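PDB 3EUP: transcriptional regulator, TetR family, which probably acts as a dimeric DNA-binding repressor or activator whose helix-turn-helix domain responds to a ligand held by its helical C-terminal domain. Local coordinates for residues F15-T20 against A59-D64; N54-A59 against H121-K126; T141-G146 against T159-S164; E170-I175 against Y187-L192. All coordinates share one frame; numbering follows the deposited sequence.

Contact 1 (F15-T20 against A59-D64); sequences FIIEST and AIAAFD
I17 and A61 meet where helix 10-31 packs against helix 55-78, a small worked example of how one branched side chain can pack against a helix whose facing residues are alanines. The CB of I17 is directed at the other helix but stays 4.9 Å from A61 CB, leaving the touching to the branches beyond it. The longer branch turns first: CG1 lies beside the backbone N and trans to the carbonyl carbon (chi1 -69°), and from there it reaches A61 CB at 3.8 Å. The chain then runs on extended, with chi2 at 164°, so that the terminal CD1 lies alongside the same methyl, also 3.8 Å from A61 CB. Two successive carbons of I17 are therefore laid against a single methyl group. The shorter branch goes to the backbone instead, with CG2 3.9 Å from A61 O and 4.3 Å from A62 CA. Because A61 and A62 carry nothing beyond CB, the backbones can come close, and I17 CA and A62 CA are 5.6 Å apart. One turn further on, T20 turns its hydroxyl back to its own helix, and OG1 donates to I16 O at 2.9 Å, on the face of that carbonyl opposite to T20 N. F52, in the loop just before helix 55-78, covers both I17 and A61, A62 also rests on A21 and F24, and T20 leans on L37 and T41 of helix 34-41. The pair thus lies in the hydrophobic core of the DNA-binding domain, with helix 122-148 on the far side of helix 55-78, reached by I60 and F63.

Contact 2 (N54-A59 against H121-K126); sequences NKEAVA and HDALRK
E56 and H121 form a partly buried polar contact, with a small apolar patch beside it, between the first turns of helix 55-78 and helix 122-148. It sits at the junction of the DNA-binding and C-terminal domains. The glutamate comes at the edge of the imidazole: its CG lies in the ring plane and its CD is 3.2 Å from H121 CE1, while the carboxylate is turned 65° from that plane. One oxygen, OE1, is 3.2 Å from H121 CE1, and the other, OE2, is 3.2 Å from H121 NE2, so the carboxylate spans this edge of the ring. E56 gets there with CG trans to the backbone N (chi1 153°) and an extended chain beyond it, which carries the acid well away from its own helix. A nearby carboxylate would be expected to favour the protonated imidazole. One face of the ring is covered as well: L124 CD1 lies 3.8 Å over its centre. That same methyl is 4.5 Å from A59 CB, tying the polar edge to the apolar patch, and L29 of helix 10-31 adds to the packing of both A59 and H121. At the start of helix 55-78, N54 serves as N-cap, its OD1 accepting from A57 N at 2.9 Å in a bond with an N-H...O angle of 158°. Such packing of the long connecting helix against the C-terminal core is characteristic of TetR-family regulators, where this junction is generally thought to pass ligand-induced movement to the helix-turn-helix.

Contact 3 (T141-G146 against T159-S164); sequences TIIKKG and TKIAFS
K160 O, on the turn of helix 158-179 whose I161 and A162 meet I143, is gripped by two donors of one residue. S164 OG gives it a hydrogen bond of 2.7 Å and S164 N the ordinary helical one of 3.0 Å, the two arriving from opposite faces of the carbonyl plane. The hydroxyl is thereby folded back on its own helix, yet it also bonds to S191 OG of the second subunit. Between the two segments the touching atoms are all carbons. I143 contributes a single atom: CD1 lies 4.0 Å from I161 CG2 and 4.2 Å from A162 CB, touching two neighbouring residues at once. With chi2 at 148°, somewhat short of fully extended, the ethyl arm of I143 still reaches outward, while I161 offers its shorter branch, CG2, which stands trans to its backbone N. The contact is light, the nearest CA atoms, those of I143 and A162, being 8.2 Å apart. I143 also rests on L88 of helix 84-88, and A162 on V140. Helix 158-179 is thus sandwiched between helix 122-148 of its own chain and the second subunit, where K160 forms salt bridges with E190 and D194 of that neighbouring chain.

Contact 4 (E170-I175 against Y187-L192); sequences EGAILI and YVFESL
A172 places its methyl over one face of the F189 ring, with CB 3.9 Å from the ring centroid and 23° off the ring normal, a CH-pi contact. The methyl is displaced toward the rim, and F189 CE2 at 3.6 Å is the ring atom nearest to A172 CB. The phenyl is brought there by its torsions: at chi1 -75° CG lies trans to the carbonyl carbon, swinging the ring back over A172 although the CB of F189 itself points along the side of the helix pair. V188 meets the same methyl from another side, well round from the ring, with CG1 trans to the backbone N and 3.7 Å from A172 CB. Here two helices consecutive in the chain form an antiparallel hairpin, their axes 9.2 Å apart at an angle of 170°; in TetR-family proteins such a pair commonly joins its partner from the second subunit in a four-helix dimer interface, and V188 does pack on A167 of that subunit. The other methyl of V188, CG2, stands beside the backbone N and is 3.9 Å from I175 CD1. One helical turn beyond A172, I175 reaches it through an extended arm that crosses the valine at a slant. Y91, S92 and N96 of helix 91-96 also pack around the phenyl ring of F189.

The four contacts fall into two groups in space. Contacts 1 and 2 have centres about 11 Å apart, share A59 and touch directly: I60 CG1 is 4.0 Å from L124 CD2, and T20 OG1 is 3.6 Å from V58 CG1. The packing of the DNA-binding domain therefore runs on into the domain junction. Contacts 3 and 4 both use helix 158-179, with centres about 18 Å apart and nearest atoms about 5 Å apart, and both border the second subunit. Between the groups, helix 122-148 is common to contacts 2 and 3, whose centres lie about 30 Å apart, so this helix runs from the domain junction to the helix that borders the second subunit.

Contact 1 (F15-T20 against A59-D64)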
loop_
_atom_site.group_PDB
_atom_site.type_symbol
_atom_site.label_atom_id
_atom_site.label_comp_id
_atom_site.label_asym_id
_atom_site.label_seq_id
_atom_site.Cartn_x
_atom_site.Cartn_y
_atom_site.Cartn_z
ATOM N N PHE A 15 22.833 -7.795 15.115
ATOM C CA PHE A 15 23.082 -8.639 13.961
ATOM C C PHE A 15 21.830 -9.427 13.545
ATOM O O PHE A 15 21.572 -9.582 12.351
ATOM C CB PHE A 15 24.243 -9.618 14.225
ATOM C CG PHE A 15 24.391 -10.666 13.152
ATOM C CD1 PHE A 15 25.091 -10.384 11.975
ATOM C CD2 PHE A 15 23.820 -11.928 13.313
ATOM C CE1 PHE A 15 25.196 -11.351 10.948
ATOM C CE2 PHE A 15 23.932 -12.897 12.304
ATOM C CZ PHE A 15 24.619 -12.603 11.111
ATOM N N ILE A 16 21.091 -9.963 14.527
ATOM C CA ILE A 16 19.890 -10.680 14.222
ATOM C C ILE A 16 18.930 -9.738 13.505
ATOM O O ILE A 16 18.333 -10.118 12.510
ATOM C CB ILE A 16 19.127 -11.263 15.466
ATOM C CG1 ILE A 16 19.943 -12.262 16.265
ATOM C CG2 ILE A 16 17.860 -11.944 15.001
ATOM C CD1 ILE A 16 20.519 -13.284 15.450
ATOM N N ILE A 17 18.768 -8.524 14.033
ATOM C CA ILE A 17 17.807 -7.554 13.472
ATOM C C ILE A 17 18.194 -7.249 12.038
ATOM O O ILE A 17 17.367 -7.359 11.111
ATOM C CB ILE A 17 17.729 -6.267 14.296
ATOM C CG1 ILE A 17 17.080 -6.545 15.662
ATOM C CG2 ILE A 17 16.896 -5.210 13.554
ATOM C CD1 ILE A 17 17.301 -5.433 16.733
ATOM N N GLU A 18 19.471 -6.931 11.850
ATOM C CA GLU A 18 20.012 -6.563 10.535
ATOM C C GLU A 18 19.852 -7.665 9.497
ATOM O O GLU A 18 19.520 -7.383 8.366
ATOM C CB GLU A 18 21.489 -6.145 10.666
ATOM C CG GLU A 18 21.564 -4.800 11.329
ATOM C CD GLU A 18 22.925 -4.340 11.677
ATOM O OE1 GLU A 18 23.935 -4.964 11.216
ATOM O OE2 GLU A 18 22.952 -3.323 12.421
ATOM N N SER A 19 20.066 -8.913 9.905
ATOM C CA SER A 19 20.052 -10.053 8.996
ATOM C C SER A 19 18.652 -10.430 8.615
ATOM O O SER A 19 18.418 -10.921 7.504
ATOM C CB SER A 19 20.659 -11.285 9.675
ATOM O OG SER A 19 22.008 -11.049 9.947
ATOM N N THR A 20 17.723 -10.287 9.559
ATOM C CA THR A 20 16.394 -10.806 9.322
ATOM C C THR A 20 15.409 -9.766 8.855
ATOM O O THR A 20 14.363 -10.144 8.365
ATOM C CB THR A 20 15.785 -11.492 10.557
ATOM O OG1 THR A 20 15.590 -10.523 11.602
ATOM C CG2 THR A 20 16.714 -12.649 11.034
ATOM N N ALA A 59 10.069 -9.561 14.712
ATOM C CA ALA A 59 9.322 -8.797 13.673
ATOM C C ALA A 59 9.164 -7.334 14.039
ATOM O O ALA A 59 9.352 -6.464 13.196
ATOM C CB ALA A 59 7.977 -9.411 13.422
ATOM N N ILE A 60 8.888 -7.071 15.313
ATOM C CA ILE A 60 8.739 -5.711 15.813
ATOM C C ILE A 60 10.049 -4.924 15.729
ATOM O O ILE A 60 10.054 -3.799 15.243
ATOM C CB ILE A 60 8.152 -5.683 17.216
ATOM C CG1 ILE A 60 6.672 -6.185 17.188
ATOM C CG2 ILE A 60 8.323 -4.240 17.855
ATOM C CD1 ILE A 60 6.131 -6.444 18.583
ATOM N N ALA A 61 11.147 -5.527 16.188
ATOM C CA ALA A 61 12.469 -4.933 16.072
ATOM C C ALA A 61 12.846 -4.727 14.595
ATOM O O ALA A 61 13.423 -3.676 14.242
ATOM C CB ALA A 61 13.538 -5.836 16.795
ATOM N N ALA A 62 12.542 -5.704 13.747
ATOM C CA ALA A 62 12.760 -5.552 12.286
ATOM C C ALA A 62 12.048 -4.341 11.734
ATOM O O ALA A 62 12.628 -3.601 10.954
ATOM C CB ALA A 62 12.332 -6.804 11.489
ATOM N N PHE A 63 10.783 -4.148 12.115
ATOM C CA PHE A 63 10.047 -2.991 11.647
ATOM C C PHE A 63 10.728 -1.711 12.114
ATOM O O PHE A 63 10.970 -0.801 11.315
ATOM C CB PHE A 63 8.578 -2.993 12.116
ATOM C CG PHE A 63 7.869 -1.732 11.757
ATOM C CD1 PHE A 63 7.366 -1.563 10.488
ATOM C CD2 PHE A 63 7.821 -0.665 12.645
ATOM C CE1 PHE A 63 6.756 -0.363 10.097
ATOM C CE2 PHE A 63 7.224 0.555 12.263
ATOM C CZ PHE A 63 6.676 0.696 11.002
ATOM N N ASP A 64 11.074 -1.633 13.401
ATOM C CA ASP A 64 11.787 -0.443 13.896
ATOM C C ASP A 64 13.075 -0.179 13.131
ATOM O O ASP A 64 13.375 0.953 12.807
ATOM C CB ASP A 64 12.066 -0.539 15.388
ATOM C CG ASP A 64 10.792 -0.393 16.237
ATOM O OD1 ASP A 64 9.755 0.081 15.718
ATOM O OD2 ASP A 64 10.810 -0.788 17.433
#

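Contact 2 (N54-A59 against H121-K126)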
loop_
_atom_site.group_PDB
_atom_site.type_symbol
_atom_site.label_atom_id
_atom_site.label_comp_id
_atom_site.label_asym_id
_atom_site.label_seq_id
_atom_site.Cartn_x
_atom_site.Cartn_y
_atom_site.Cartn_z
ATOM N N ASN A 54 10.279 -14.165 21.160
ATOM C CA ASN A 54 9.658 -14.981 20.136
ATOM C C ASN A 54 9.781 -14.291 18.796
ATOM O O ASN A 54 10.364 -13.194 18.704
ATOM C CB ASN A 54 8.185 -15.176 20.467
ATOM C CG ASN A 54 7.489 -13.864 20.802
ATOM O OD1 ASN A 54 7.600 -12.889 20.081
ATOM N ND2 ASN A 54 6.772 -13.845 21.925
ATOM N N LYS A 55 9.253 -14.940 17.766
ATOM C CA LYS A 55 9.355 -14.427 16.402
ATOM C C LYS A 55 8.748 -13.036 16.284
ATOM O O LYS A 55 9.244 -12.189 15.531
ATOM C CB LYS A 55 8.675 -15.370 15.414
ATOM C CG LYS A 55 8.767 -14.873 13.971
ATOM C CD LYS A 55 8.446 -15.933 12.960
ATOM C CE LYS A 55 7.016 -16.352 13.049
ATOM N NZ LYS A 55 6.460 -16.672 11.714
ATOM N N GLU A 56 7.649 -12.820 17.023
ATOM C CA GLU A 56 6.951 -11.546 16.991
ATOM C C GLU A 56 7.820 -10.411 17.510
ATOM O O GLU A 56 7.793 -9.337 16.942
ATOM C CB GLU A 56 5.606 -11.608 17.755
ATOM C CG GLU A 56 5.153 -10.264 18.314
ATOM C CD GLU A 56 3.716 -10.251 18.846
ATOM O OE1 GLU A 56 2.998 -11.290 18.698
ATOM O OE2 GLU A 56 3.303 -9.167 19.363
ATOM N N ALA A 57 8.562 -10.640 18.588
ATOM C CA ALA A 57 9.525 -9.670 19.096
ATOM C C ALA A 57 10.598 -9.353 18.027
ATOM O O ALA A 57 10.998 -8.206 17.882
ATOM C CB ALA A 57 10.201 -10.164 20.388
ATOM N N VAL A 58 11.016 -10.362 17.266
ATOM C CA VAL A 58 11.966 -10.136 16.168
ATOM C C VAL A 58 11.326 -9.279 15.056
ATOM O O VAL A 58 11.954 -8.364 14.563
ATOM C CB VAL A 58 12.506 -11.449 15.546
ATOM C CG1 VAL A 58 13.612 -11.113 14.546
ATOM C CG2 VAL A 58 12.967 -12.443 16.645
ATOM N N ALA A 59 10.069 -9.561 14.712
ATOM C CA ALA A 59 9.322 -8.797 13.673
ATOM C C ALA A 59 9.164 -7.334 14.039
ATOM O O ALA A 59 9.352 -6.464 13.196
ATOM C CB ALA A 59 7.977 -9.411 13.422
ATOM N N HIS A 121 -2.900 -8.064 13.487
ATOM C CA HIS A 121 -1.856 -7.894 14.509
ATOM C C HIS A 121 -1.823 -6.477 15.081
ATOM O O HIS A 121 -1.137 -5.611 14.571
ATOM C CB HIS A 121 -0.478 -8.272 13.915
ATOM C CG HIS A 121 0.595 -8.390 14.943
ATOM N ND1 HIS A 121 1.186 -9.587 15.256
ATOM C CD2 HIS A 121 1.068 -7.499 15.842
ATOM C CE1 HIS A 121 2.062 -9.404 16.232
ATOM N NE2 HIS A 121 2.001 -8.145 16.613
ATOM N N ASP A 122 -2.526 -6.287 16.192
ATOM C CA ASP A 122 -2.659 -4.992 16.854
ATOM C C ASP A 122 -1.365 -4.256 17.124
ATOM O O ASP A 122 -1.254 -3.074 16.780
ATOM C CB ASP A 122 -3.373 -5.169 18.203
ATOM C CG ASP A 122 -4.696 -4.511 18.229
ATOM O OD1 ASP A 122 -5.722 -5.248 18.272
ATOM O OD2 ASP A 122 -4.716 -3.245 18.193
ATOM N N ALA A 123 -0.388 -4.934 17.756
ATOM C CA ALA A 123 0.837 -4.247 18.153
ATOM C C ALA A 123 1.503 -3.624 16.928
ATOM O O ALA A 123 1.871 -2.478 16.936
ATOM C CB ALA A 123 1.833 -5.194 18.891
ATOM N N LEU A 124 1.650 -4.390 15.861
ATOM C CA LEU A 124 2.306 -3.884 14.669
ATOM C C LEU A 124 1.491 -2.881 13.893
ATOM O O LEU A 124 2.058 -2.012 13.276
ATOM C CB LEU A 124 2.729 -5.035 13.759
ATOM C CG LEU A 124 4.050 -5.687 14.168
ATOM C CD1 LEU A 124 4.157 -7.070 13.546
ATOM C CD2 LEU A 124 5.128 -4.772 13.757
ATOM N N ARG A 125 0.160 -3.011 13.897
ATOM C CA ARG A 125 -0.670 -1.989 13.296
ATOM C C ARG A 125 -0.415 -0.677 14.016
ATOM O O ARG A 125 -0.267 0.374 13.401
ATOM C CB ARG A 125 -2.149 -2.373 13.388
ATOM C CG ARG A 125 -3.061 -1.654 12.410
ATOM C CD ARG A 125 -3.386 -0.258 12.775
ATOM N NE ARG A 125 -4.029 -0.177 14.088
ATOM C CZ ARG A 125 -4.127 0.933 14.811
ATOM N NH1 ARG A 125 -3.632 2.093 14.392
ATOM N NH2 ARG A 125 -4.755 0.878 15.986
ATOM N N LYS A 126 -0.380 -0.736 15.350
ATOM C CA LYS A 126 -0.140 0.471 16.124
ATOM C C LYS A 126 1.206 1.103 15.780
ATOM O O LYS A 126 1.310 2.305 15.717
ATOM C CB LYS A 126 -0.330 0.218 17.637
ATOM C CG LYS A 126 -1.821 0.103 17.972
ATOM C CD LYS A 126 -2.123 -0.496 19.406
ATOM C CE LYS A 126 -3.658 -0.522 19.710
ATOM N NZ LYS A 126 -3.939 -1.201 21.037
#

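Contact 3 (T141-G146 against T159-S164)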
loop_
_atom_site.group_PDB
_atom_site.type_symbol
_atom_site.label_atom_id
_atom_site.label_comp_id
_atom_site.label_asym_id
_atom_site.label_seq_id
_atom_site.Cartn_x
_atom_site.Cartn_y
_atom_site.Cartn_z
ATOM N N THR A 141 5.756 20.307 10.304
ATOM C CA THR A 141 6.840 21.182 10.805
ATOM C C THR A 141 7.596 21.856 9.657
ATOM O O THR A 141 7.868 23.063 9.723
ATOM C CB THR A 141 7.818 20.393 11.643
ATOM O OG1 THR A 141 7.090 19.859 12.742
ATOM C CG2 THR A 141 8.965 21.276 12.169
ATOM N N ILE A 142 7.918 21.081 8.612
ATOM C CA ILE A 142 8.572 21.635 7.420
ATOM C C ILE A 142 7.683 22.664 6.708
ATOM O O ILE A 142 8.139 23.774 6.375
ATOM C CB ILE A 142 9.009 20.544 6.448
ATOM C CG1 ILE A 142 10.189 19.763 7.046
ATOM C CG2 ILE A 142 9.385 21.150 5.097
ATOM C CD1 ILE A 142 10.525 18.427 6.315
ATOM N N ILE A 143 6.418 22.320 6.493
ATOM C CA ILE A 143 5.503 23.238 5.813
ATOM C C ILE A 143 5.367 24.578 6.605
ATOM O O ILE A 143 5.525 25.659 6.046
ATOM C CB ILE A 143 4.122 22.584 5.542
ATOM C CG1 ILE A 143 4.253 21.355 4.596
ATOM C CG2 ILE A 143 3.176 23.589 4.917
ATOM C CD1 ILE A 143 3.202 20.228 4.893
ATOM N N LYS A 144 5.116 24.487 7.906
ATOM C CA LYS A 144 4.981 25.681 8.730
ATOM C C LYS A 144 6.218 26.594 8.667
ATOM O O LYS A 144 6.085 27.812 8.655
ATOM C CB LYS A 144 4.698 25.303 10.184
ATOM C CG LYS A 144 3.318 24.692 10.437
ATOM C CD LYS A 144 2.990 24.831 11.921
ATOM C CE LYS A 144 1.951 23.834 12.377
ATOM N NZ LYS A 144 0.599 24.137 11.812
ATOM N N LYS A 145 7.412 26.000 8.647
ATOM C CA LYS A 145 8.640 26.758 8.439
ATOM C C LYS A 145 8.655 27.435 7.074
ATOM O O LYS A 145 9.073 28.579 6.948
ATOM C CB LYS A 145 9.861 25.860 8.562
ATOM C CG LYS A 145 10.128 25.456 9.982
ATOM C CD LYS A 145 11.372 24.633 10.050
ATOM C CE LYS A 145 11.515 23.976 11.382
ATOM N NZ LYS A 145 12.743 23.154 11.345
ATOM N N GLY A 146 8.209 26.711 6.053
ATOM C CA GLY A 146 8.092 27.260 4.721
ATOM C C GLY A 146 7.134 28.438 4.652
ATOM O O GLY A 146 7.386 29.413 3.931
ATOM N N THR A 159 -2.276 20.266 7.364
ATOM C CA THR A 159 -2.602 18.852 7.641
ATOM C C THR A 159 -3.037 18.125 6.377
ATOM O O THR A 159 -2.550 17.008 6.078
ATOM C CB THR A 159 -3.678 18.713 8.732
ATOM O OG1 THR A 159 -3.159 19.225 9.947
ATOM C CG2 THR A 159 -4.032 17.250 8.981
ATOM N N LYS A 160 -3.949 18.737 5.621
ATOM C CA LYS A 160 -4.362 18.180 4.330
ATOM C C LYS A 160 -3.191 17.891 3.359
ATOM O O LYS A 160 -3.131 16.812 2.729
ATOM C CB LYS A 160 -5.383 19.071 3.608
ATOM C CG LYS A 160 -5.723 18.564 2.210
ATOM C CD LYS A 160 -6.957 19.195 1.596
ATOM C CE LYS A 160 -6.662 20.436 0.805
ATOM N NZ LYS A 160 -7.892 20.882 0.102
ATOM N N ILE A 161 -2.282 18.843 3.220
ATOM C CA ILE A 161 -1.118 18.676 2.354
ATOM C C ILE A 161 -0.192 17.544 2.846
ATOM O O ILE A 161 0.271 16.703 2.057
ATOM C CB ILE A 161 -0.298 19.993 2.175
ATOM C CG1 ILE A 161 -1.061 20.965 1.277
ATOM C CG2 ILE A 161 1.070 19.690 1.521
ATOM C CD1 ILE A 161 -2.114 21.713 2.010
ATOM N N ALA A 162 0.017 17.505 4.146
ATOM C CA ALA A 162 0.912 16.522 4.749
ATOM C C ALA A 162 0.371 15.087 4.520
ATOM O O ALA A 162 1.125 14.212 4.119
ATOM C CB ALA A 162 1.108 16.844 6.273
ATOM N N PHE A 163 -0.921 14.864 4.733
ATOM C CA PHE A 163 -1.508 13.526 4.502
ATOM C C PHE A 163 -1.542 13.194 3.018
ATOM O O PHE A 163 -1.291 12.077 2.667
ATOM C CB PHE A 163 -2.900 13.335 5.116
ATOM C CG PHE A 163 -2.878 13.028 6.589
ATOM C CD1 PHE A 163 -2.259 11.885 7.066
ATOM C CD2 PHE A 163 -3.489 13.875 7.496
ATOM C CE1 PHE A 163 -2.225 11.608 8.408
ATOM C CE2 PHE A 163 -3.470 13.605 8.866
ATOM C CZ PHE A 163 -2.849 12.465 9.327
ATOM N N SER A 164 -1.783 14.173 2.160
ATOM C CA SER A 164 -1.817 13.922 0.723
ATOM C C SER A 164 -0.468 13.535 0.146
ATOM O O SER A 164 -0.415 12.715 -0.768
ATOM C CB SER A 164 -2.350 15.126 -0.036
ATOM O OG SER A 164 -3.634 15.442 0.479
#

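Contact 4 (E170-I175 against Y187-L192)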
loop_
_atom_site.group_PDB
_atom_site.type_symbol
_atom_site.label_atom_id
_atom_site.label_comp_id
_atom_site.label_asym_id
_atom_site.label_seq_id
_atom_site.Cartn_x
_atom_site.Cartn_y
_atom_site.Cartn_z
ATOM N N GLU A 170 3.299 6.784 -0.949
ATOM C CA GLU A 170 2.990 5.397 -0.741
ATOM C C GLU A 170 2.247 4.794 -1.937
ATOM O O GLU A 170 2.493 3.664 -2.279
ATOM C CB GLU A 170 2.227 5.221 0.565
ATOM C CG GLU A 170 3.031 5.702 1.777
ATOM C CD GLU A 170 4.373 4.998 1.913
ATOM O OE1 GLU A 170 4.406 3.829 2.401
ATOM O OE2 GLU A 170 5.397 5.636 1.569
ATOM N N GLY A 171 1.370 5.578 -2.565
ATOM C CA GLY A 171 0.657 5.188 -3.771
ATOM C C GLY A 171 1.584 5.026 -4.963
ATOM O O GLY A 171 1.394 4.096 -5.755
ATOM N N ALA A 172 2.599 5.896 -5.070
ATOM C CA ALA A 172 3.620 5.786 -6.109
ATOM C C ALA A 172 4.358 4.473 -5.946
ATOM O O ALA A 172 4.504 3.748 -6.905
ATOM C CB ALA A 172 4.618 7.031 -6.097
ATOM N N ILE A 173 4.773 4.144 -4.717
ATOM C CA ILE A 173 5.493 2.899 -4.438
ATOM C C ILE A 173 4.646 1.683 -4.832
ATOM O O ILE A 173 5.132 0.755 -5.520
ATOM C CB ILE A 173 6.013 2.828 -2.985
ATOM C CG1 ILE A 173 7.064 3.964 -2.723
ATOM C CG2 ILE A 173 6.504 1.371 -2.633
ATOM C CD1 ILE A 173 7.575 4.064 -1.268
ATOM N N LEU A 174 3.365 1.727 -4.483
ATOM C CA LEU A 174 2.427 0.640 -4.776
ATOM C C LEU A 174 2.330 0.345 -6.258
ATOM O O LEU A 174 2.397 -0.807 -6.668
ATOM C CB LEU A 174 1.029 0.949 -4.231
ATOM C CG LEU A 174 -0.018 -0.121 -4.571
ATOM C CD1 LEU A 174 0.296 -1.399 -3.828
ATOM C CD2 LEU A 174 -1.448 0.387 -4.244
ATOM N N ILE A 175 2.211 1.398 -7.054
ATOM C CA ILE A 175 2.134 1.274 -8.493
ATOM C C ILE A 175 3.442 0.715 -9.052
ATOM O O ILE A 175 3.476 -0.212 -9.909
ATOM C CB ILE A 175 1.820 2.619 -9.095
ATOM C CG1 ILE A 175 0.373 3.003 -8.761
ATOM C CG2 ILE A 175 2.063 2.644 -10.638
ATOM C CD1 ILE A 175 0.004 4.482 -9.051
ATOM N N TYR A 187 4.922 9.373 -12.811
ATOM C CA TYR A 187 3.769 10.287 -12.947
ATOM C C TYR A 187 3.227 10.747 -11.583
ATOM O O TYR A 187 2.864 11.913 -11.417
ATOM C CB TYR A 187 2.613 9.681 -13.745
ATOM C CG TYR A 187 2.900 9.483 -15.196
ATOM C CD1 TYR A 187 3.046 10.573 -16.074
ATOM C CD2 TYR A 187 2.998 8.209 -15.720
ATOM C CE1 TYR A 187 3.290 10.369 -17.421
ATOM C CE2 TYR A 187 3.239 8.001 -17.059
ATOM C CZ TYR A 187 3.398 9.088 -17.901
ATOM O OH TYR A 187 3.640 8.863 -19.228
ATOM N N VAL A 188 3.281 9.878 -10.588
ATOM C CA VAL A 188 2.773 10.241 -9.251
ATOM C C VAL A 188 3.735 11.205 -8.533
ATOM O O VAL A 188 3.316 12.166 -7.829
ATOM C CB VAL A 188 2.497 8.975 -8.434
ATOM C CG1 VAL A 188 1.864 9.320 -7.036
ATOM C CG2 VAL A 188 1.604 8.020 -9.269
ATOM N N PHE A 189 5.030 10.948 -8.673
ATOM C CA PHE A 189 6.018 11.854 -8.101
ATOM C C PHE A 189 5.905 13.225 -8.752
ATOM O O PHE A 189 6.143 14.262 -8.095
ATOM C CB PHE A 189 7.434 11.253 -8.246
ATOM C CG PHE A 189 7.691 10.145 -7.272
ATOM C CD1 PHE A 189 7.707 10.423 -5.910
ATOM C CD2 PHE A 189 7.890 8.847 -7.670
ATOM C CE1 PHE A 189 7.899 9.424 -4.976
ATOM C CE2 PHE A 189 8.110 7.853 -6.744
ATOM C CZ PHE A 189 8.115 8.157 -5.364
ATOM N N GLU A 190 5.550 13.235 -10.033
ATOM C CA GLU A 190 5.296 14.486 -10.732
ATOM C C GLU A 190 4.098 15.236 -10.090
ATOM O O GLU A 190 4.142 16.464 -9.878
ATOM C CB GLU A 190 5.050 14.206 -12.227
ATOM C CG GLU A 190 5.376 15.321 -13.105
ATOM C CD GLU A 190 4.837 15.126 -14.537
ATOM O OE1 GLU A 190 4.796 13.949 -15.028
ATOM O OE2 GLU A 190 4.415 16.163 -15.134
ATOM N N SER A 191 3.036 14.512 -9.762
ATOM C CA SER A 191 1.940 15.130 -9.046
ATOM C C SER A 191 2.332 15.537 -7.628
ATOM O O SER A 191 1.782 16.456 -7.134
ATOM C CB SER A 191 0.693 14.220 -9.021
ATOM O OG SER A 191 0.099 14.137 -10.320
ATOM N N LEU A 192 3.237 14.847 -6.951
ATOM C CA LEU A 192 3.714 15.361 -5.670
ATOM C C LEU A 192 4.337 16.757 -5.851
ATOM O O LEU A 192 4.055 17.675 -5.086
ATOM C CB LEU A 192 4.739 14.430 -5.067
ATOM C CG LEU A 192 5.319 14.755 -3.700
ATOM C CD1 LEU A 192 4.230 14.750 -2.581
ATOM C CD2 LEU A 192 6.373 13.712 -3.413
#